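Local coordinates for protein putative NADPH:quinone oxidoreductase (Ralstonia eutropha, PDB 3IUP) that binds NADPH and probably uses it to reduce quinones, at residues His29-Glu40 / Gly100-Ala111. Sequence-based numbering, arbitrary orientation. Where two conformers were deposited one is given.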
loop_
_atom_site.group_PDB
_atom_site.type_symbol
_atom_site.label_atom_id
_atom_site.label_comp_id
_atom_site.label_asym_id
_atom_site.label_seq_id
_atom_site.Cartn_x
_atom_site.Cartn_y
_atom_site.Cartn_z
ATOM N N HIS A 29 -22.670 -35.839 -18.312
ATOM C CA HIS A 29 -22.433 -35.858 -19.743
ATOM C C HIS A 29 -22.441 -34.395 -20.158
ATOM O O HIS A 29 -23.270 -33.614 -19.673
ATOM C CB HIS A 29 -23.518 -36.628 -20.460
ATOM C CG HIS A 29 -23.424 -38.109 -20.265
ATOM N ND1 HIS A 29 -22.472 -38.887 -20.895
ATOM C CD2 HIS A 29 -24.165 -38.958 -19.506
ATOM C CE1 HIS A 29 -22.642 -40.153 -20.544
ATOM N NE2 HIS A 29 -23.663 -40.222 -19.706
ATOM N N PRO A 30 -21.503 -33.998 -21.028
ATOM C CA PRO A 30 -21.378 -32.577 -21.357
ATOM C C PRO A 30 -22.541 -32.030 -22.197
ATOM O O PRO A 30 -23.001 -32.720 -23.090
ATOM C CB PRO A 30 -20.086 -32.526 -22.169
ATOM C CG PRO A 30 -19.878 -33.883 -22.664
ATOM C CD PRO A 30 -20.452 -34.803 -21.660
ATOM N N GLY A 31 -23.028 -30.837 -21.874
ATOM C CA GLY A 31 -23.942 -30.117 -22.772
ATOM C C GLY A 31 -23.219 -29.712 -24.055
ATOM O O GLY A 31 -21.999 -29.909 -24.185
ATOM N N PRO A 32 -23.951 -29.093 -24.999
ATOM C CA PRO A 32 -23.412 -28.637 -26.285
ATOM C C PRO A 32 -22.076 -27.882 -26.260
ATOM O O PRO A 32 -21.251 -28.101 -27.151
ATOM C CB PRO A 32 -24.509 -27.723 -26.796
ATOM C CG PRO A 32 -25.759 -28.332 -26.256
ATOM C CD PRO A 32 -25.423 -28.950 -24.946
ATOM N N ASP A 33 -21.866 -26.993 -25.284
ATOM C CA ASP A 33 -20.657 -26.199 -25.233
ATOM C C ASP A 33 -19.643 -26.742 -24.244
ATOM O O ASP A 33 -18.674 -26.071 -23.947
ATOM C CB ASP A 33 -20.994 -24.738 -24.893
ATOM C CG ASP A 33 -22.001 -24.156 -25.859
ATOM O OD1 ASP A 33 -21.821 -24.385 -27.091
ATOM O OD2 ASP A 33 -22.998 -23.555 -25.382
ATOM N N GLU A 34 -19.847 -27.969 -23.772
ATOM C CA GLU A 34 -18.962 -28.547 -22.741
ATOM C C GLU A 34 -18.154 -29.759 -23.236
ATOM O O GLU A 34 -18.499 -30.421 -24.225
ATOM C CB GLU A 34 -19.774 -28.993 -21.517
ATOM C CG GLU A 34 -20.415 -27.867 -20.710
ATOM C CD GLU A 34 -21.367 -28.383 -19.633
ATOM O OE1 GLU A 34 -22.104 -29.392 -19.845
ATOM O OE2 GLU A 34 -21.341 -27.785 -18.532
ATOM N N VAL A 35 -17.112 -30.066 -22.477
ATOM C CA VAL A 35 -16.332 -31.300 -22.689
ATOM C C VAL A 35 -16.120 -31.984 -21.352
ATOM O O VAL A 35 -16.162 -31.328 -20.309
ATOM C CB VAL A 35 -14.985 -31.025 -23.379
ATOM C CG1 VAL A 35 -15.230 -30.405 -24.816
ATOM C CG2 VAL A 35 -14.079 -30.118 -22.519
ATOM N N LEU A 36 -15.875 -33.287 -21.380
ATOM C CA LEU A 36 -15.557 -34.027 -20.190
ATOM C C LEU A 36 -14.103 -34.379 -20.270
ATOM O O LEU A 36 -13.681 -35.027 -21.235
ATOM C CB LEU A 36 -16.390 -35.306 -20.097
ATOM C CG LEU A 36 -16.267 -36.057 -18.763
ATOM C CD1 LEU A 36 -16.912 -35.232 -17.647
ATOM C CD2 LEU A 36 -16.897 -37.456 -18.910
ATOM N N ILE A 37 -13.337 -33.960 -19.251
ATOM C CA ILE A 37 -11.905 -34.211 -19.196
ATOM C C ILE A 37 -11.577 -35.257 -18.154
ATOM O O ILE A 37 -12.038 -35.169 -16.999
ATOM C CB ILE A 37 -11.111 -32.951 -18.875
ATOM C CG1 ILE A 37 -11.395 -31.839 -19.896
ATOM C CG2 ILE A 37 -9.625 -33.278 -18.777
ATOM C CD1 ILE A 37 -11.003 -30.480 -19.319
ATOM N N ARG A 38 -10.789 -36.258 -18.540
ATOM C CA ARG A 38 -10.211 -37.188 -17.568
ATOM C C ARG A 38 -8.922 -36.527 -17.066
ATOM O O ARG A 38 -7.953 -36.442 -17.805
ATOM C CB ARG A 38 -9.876 -38.545 -18.219
ATOM C CG ARG A 38 -9.365 -39.597 -17.201
ATOM C CD ARG A 38 -9.040 -40.938 -17.810
ATOM N NE ARG A 38 -7.928 -40.790 -18.724
ATOM C CZ ARG A 38 -7.965 -41.038 -20.034
ATOM N NH1 ARG A 38 -9.057 -41.539 -20.607
ATOM N NH2 ARG A 38 -6.882 -40.850 -20.760
ATOM N N ILE A 39 -8.913 -36.077 -15.808
ATOM C CA ILE A 39 -7.790 -35.275 -15.307
ATOM C C ILE A 39 -6.648 -36.214 -14.882
ATOM O O ILE A 39 -6.857 -37.152 -14.126
ATOM C CB ILE A 39 -8.219 -34.352 -14.160
ATOM C CG1 ILE A 39 -9.327 -33.399 -14.636
ATOM C CG2 ILE A 39 -7.001 -33.551 -13.650
ATOM C CD1 ILE A 39 -10.047 -32.661 -13.517
ATOM N N GLU A 40 -5.460 -35.960 -15.426
ATOM C CA GLU A 40 -4.290 -36.817 -15.177
ATOM C C GLU A 40 -3.159 -36.096 -14.444
ATOM O O GLU A 40 -2.167 -36.738 -14.047
ATOM C CB GLU A 40 -3.796 -37.434 -16.492
ATOM C CG GLU A 40 -4.873 -38.335 -17.075
ATOM C CD GLU A 40 -4.470 -39.084 -18.304
ATOM O OE1 GLU A 40 -3.425 -38.788 -18.869
ATOM O OE2 GLU A 40 -5.205 -40.048 -18.656
ATOM N N GLY A 100 -5.551 -32.864 -18.671
ATOM C CA GLY A 100 -5.932 -34.227 -18.938
ATOM C C GLY A 100 -6.385 -34.405 -20.370
ATOM O O GLY A 100 -6.087 -33.587 -21.247
ATOM N N VAL A 101 -7.158 -35.456 -20.586
ATOM C CA VAL A 101 -7.607 -35.819 -21.919
ATOM C C VAL A 101 -9.126 -35.668 -22.049
ATOM O O VAL A 101 -9.871 -36.055 -21.160
ATOM C CB VAL A 101 -7.197 -37.241 -22.242
ATOM C CG1 VAL A 101 -7.725 -37.653 -23.637
ATOM C CG2 VAL A 101 -5.678 -37.357 -22.194
ATOM N N VAL A 102 -9.566 -35.095 -23.159
ATOM C CA VAL A 102 -10.986 -34.937 -23.434
ATOM C C VAL A 102 -11.518 -36.258 -23.941
ATOM O O VAL A 102 -11.078 -36.750 -24.990
ATOM C CB VAL A 102 -11.277 -33.844 -24.467
ATOM C CG1 VAL A 102 -12.783 -33.838 -24.809
ATOM C CG2 VAL A 102 -10.845 -32.439 -23.966
ATOM N N VAL A 103 -12.423 -36.839 -23.167
ATOM C CA VAL A 103 -12.991 -38.158 -23.433
ATOM C C VAL A 103 -14.448 -38.104 -23.872
ATOM O O VAL A 103 -14.960 -39.096 -24.391
ATOM C CB VAL A 103 -12.916 -39.078 -22.172
ATOM C CG1 VAL A 103 -11.459 -39.362 -21.803
ATOM C CG2 VAL A 103 -13.677 -38.457 -21.007
ATOM N N GLU A 104 -15.142 -36.992 -23.639
ATOM C CA GLU A 104 -16.478 -36.781 -24.219
ATOM C C GLU A 104 -16.583 -35.319 -24.612
ATOM O O GLU A 104 -16.052 -34.443 -23.938
ATOM C CB GLU A 104 -17.600 -37.085 -23.232
ATOM C CG GLU A 104 -17.765 -38.549 -22.852
ATOM C CD GLU A 104 -18.938 -38.804 -21.888
ATOM O OE1 GLU A 104 -19.979 -38.108 -21.950
ATOM O OE2 GLU A 104 -18.812 -39.741 -21.078
ATOM N N ALA A 105 -17.330 -35.054 -25.667
ATOM C CA ALA A 105 -17.526 -33.689 -26.150
ATOM C C ALA A 105 -19.004 -33.455 -26.486
ATOM O O ALA A 105 -19.681 -34.318 -27.061
ATOM C CB ALA A 105 -16.645 -33.419 -27.370
ATOM N N GLY A 106 -19.502 -32.280 -26.107
ATOM C CA GLY A 106 -20.842 -31.875 -26.462
ATOM C C GLY A 106 -20.897 -31.654 -27.967
ATOM O O GLY A 106 -19.866 -31.669 -28.657
ATOM N N SER A 107 -22.100 -31.415 -28.466
ATOM C CA SER A 107 -22.345 -31.373 -29.910
ATOM C C SER A 107 -21.791 -30.156 -30.669
ATOM O O SER A 107 -21.655 -30.209 -31.903
ATOM C CB SER A 107 -23.858 -31.417 -30.155
ATOM O OG SER A 107 -24.461 -30.286 -29.544
ATOM N N SER A 108 -21.510 -29.060 -29.972
ATOM C CA SER A 108 -21.091 -27.841 -30.665
ATOM C C SER A 108 -19.751 -28.074 -31.368
ATOM O O SER A 108 -18.921 -28.853 -30.898
ATOM C CB SER A 108 -20.995 -26.651 -29.700
ATOM O OG SER A 108 -19.818 -26.703 -28.935
ATOM N N PRO A 109 -19.538 -27.431 -32.523
ATOM C CA PRO A 109 -18.235 -27.589 -33.165
ATOM C C PRO A 109 -17.056 -27.243 -32.262
ATOM O O PRO A 109 -16.009 -27.885 -32.324
ATOM C CB PRO A 109 -18.312 -26.611 -34.356
ATOM C CG PRO A 109 -19.721 -26.463 -34.626
ATOM C CD PRO A 109 -20.452 -26.615 -33.343
ATOM N N ALA A 110 -17.221 -26.223 -31.430
ATOM C CA ALA A 110 -16.186 -25.839 -30.501
ATOM C C ALA A 110 -15.798 -27.002 -29.577
ATOM O O ALA A 110 -14.620 -27.269 -29.354
ATOM C CB ALA A 110 -16.660 -24.593 -29.649
ATOM N N ALA A 111 -16.795 -27.705 -29.043
ATOM C CA ALA A 111 -16.549 -28.837 -28.128
ATOM C C ALA A 111 -16.007 -30.058 -28.907
ATOM O O ALA A 111 -15.057 -30.696 -28.481
ATOM C CB ALA A 111 -17.837 -29.215 -27.365
HETATM O O HOH W 1 -19.477 -23.750 -28.047
#
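A classic beta bulge marks this antiparallel strand pair of the GroES-like domain, where V103 and E104 both face L36 and the register shifts by one residue. L36 N gives a nearly straight bond to E104 O (2.8 Å, 173°), while L36 O takes V103 N at 2.9 Å and a weak, longer bond from E104 N. Beyond the bulge R38 and V101 resume regular two-way backbone pairing.

On the face that carries L36, R38, V101 and E104, E104 runs alongside L36, its CB 3.8 Å from L36 CB; its extended chain keeps the carboxylate beside L36 CD2 and brings OE1 to H29 and P30, in the loop before strand 34-40. There OE1 accepts from H29 ND1 (2.8 Å) on its syn side, with the imidazole and carboxylate planes turned 33° apart; P30 CD rests against the same oxygen. V103, crossing R38 at about a right angle, sets CG1 3.5 Å from R38 NH1. The guanidinium, swung by a bend at chi3 (65°), offers NE and NH2 side-on to a single oxygen, E40 OE2, a salt bridge that restrains its rotation beside V101.

Where strand 100-105 ends, the chain meets the type I turn G31-E34 that leads into strand 34-40. P32 O accepts from both S108 N and S108 OG (2.7 Å from OG); S108 is the N-cap of the next helix, its OG also accepting from A111 N, and a water joins that hydroxyl to D33 OD1. On the face opposite L36, V35 CB packs on V102 CG1, and V35 CG1 also reaches the A111 methyl.

Strand 34-43 is flanked on its other edge by strand 130-134, which bonds V35 and I37, while I37 and V102 both lean on V119 of strand 118-121.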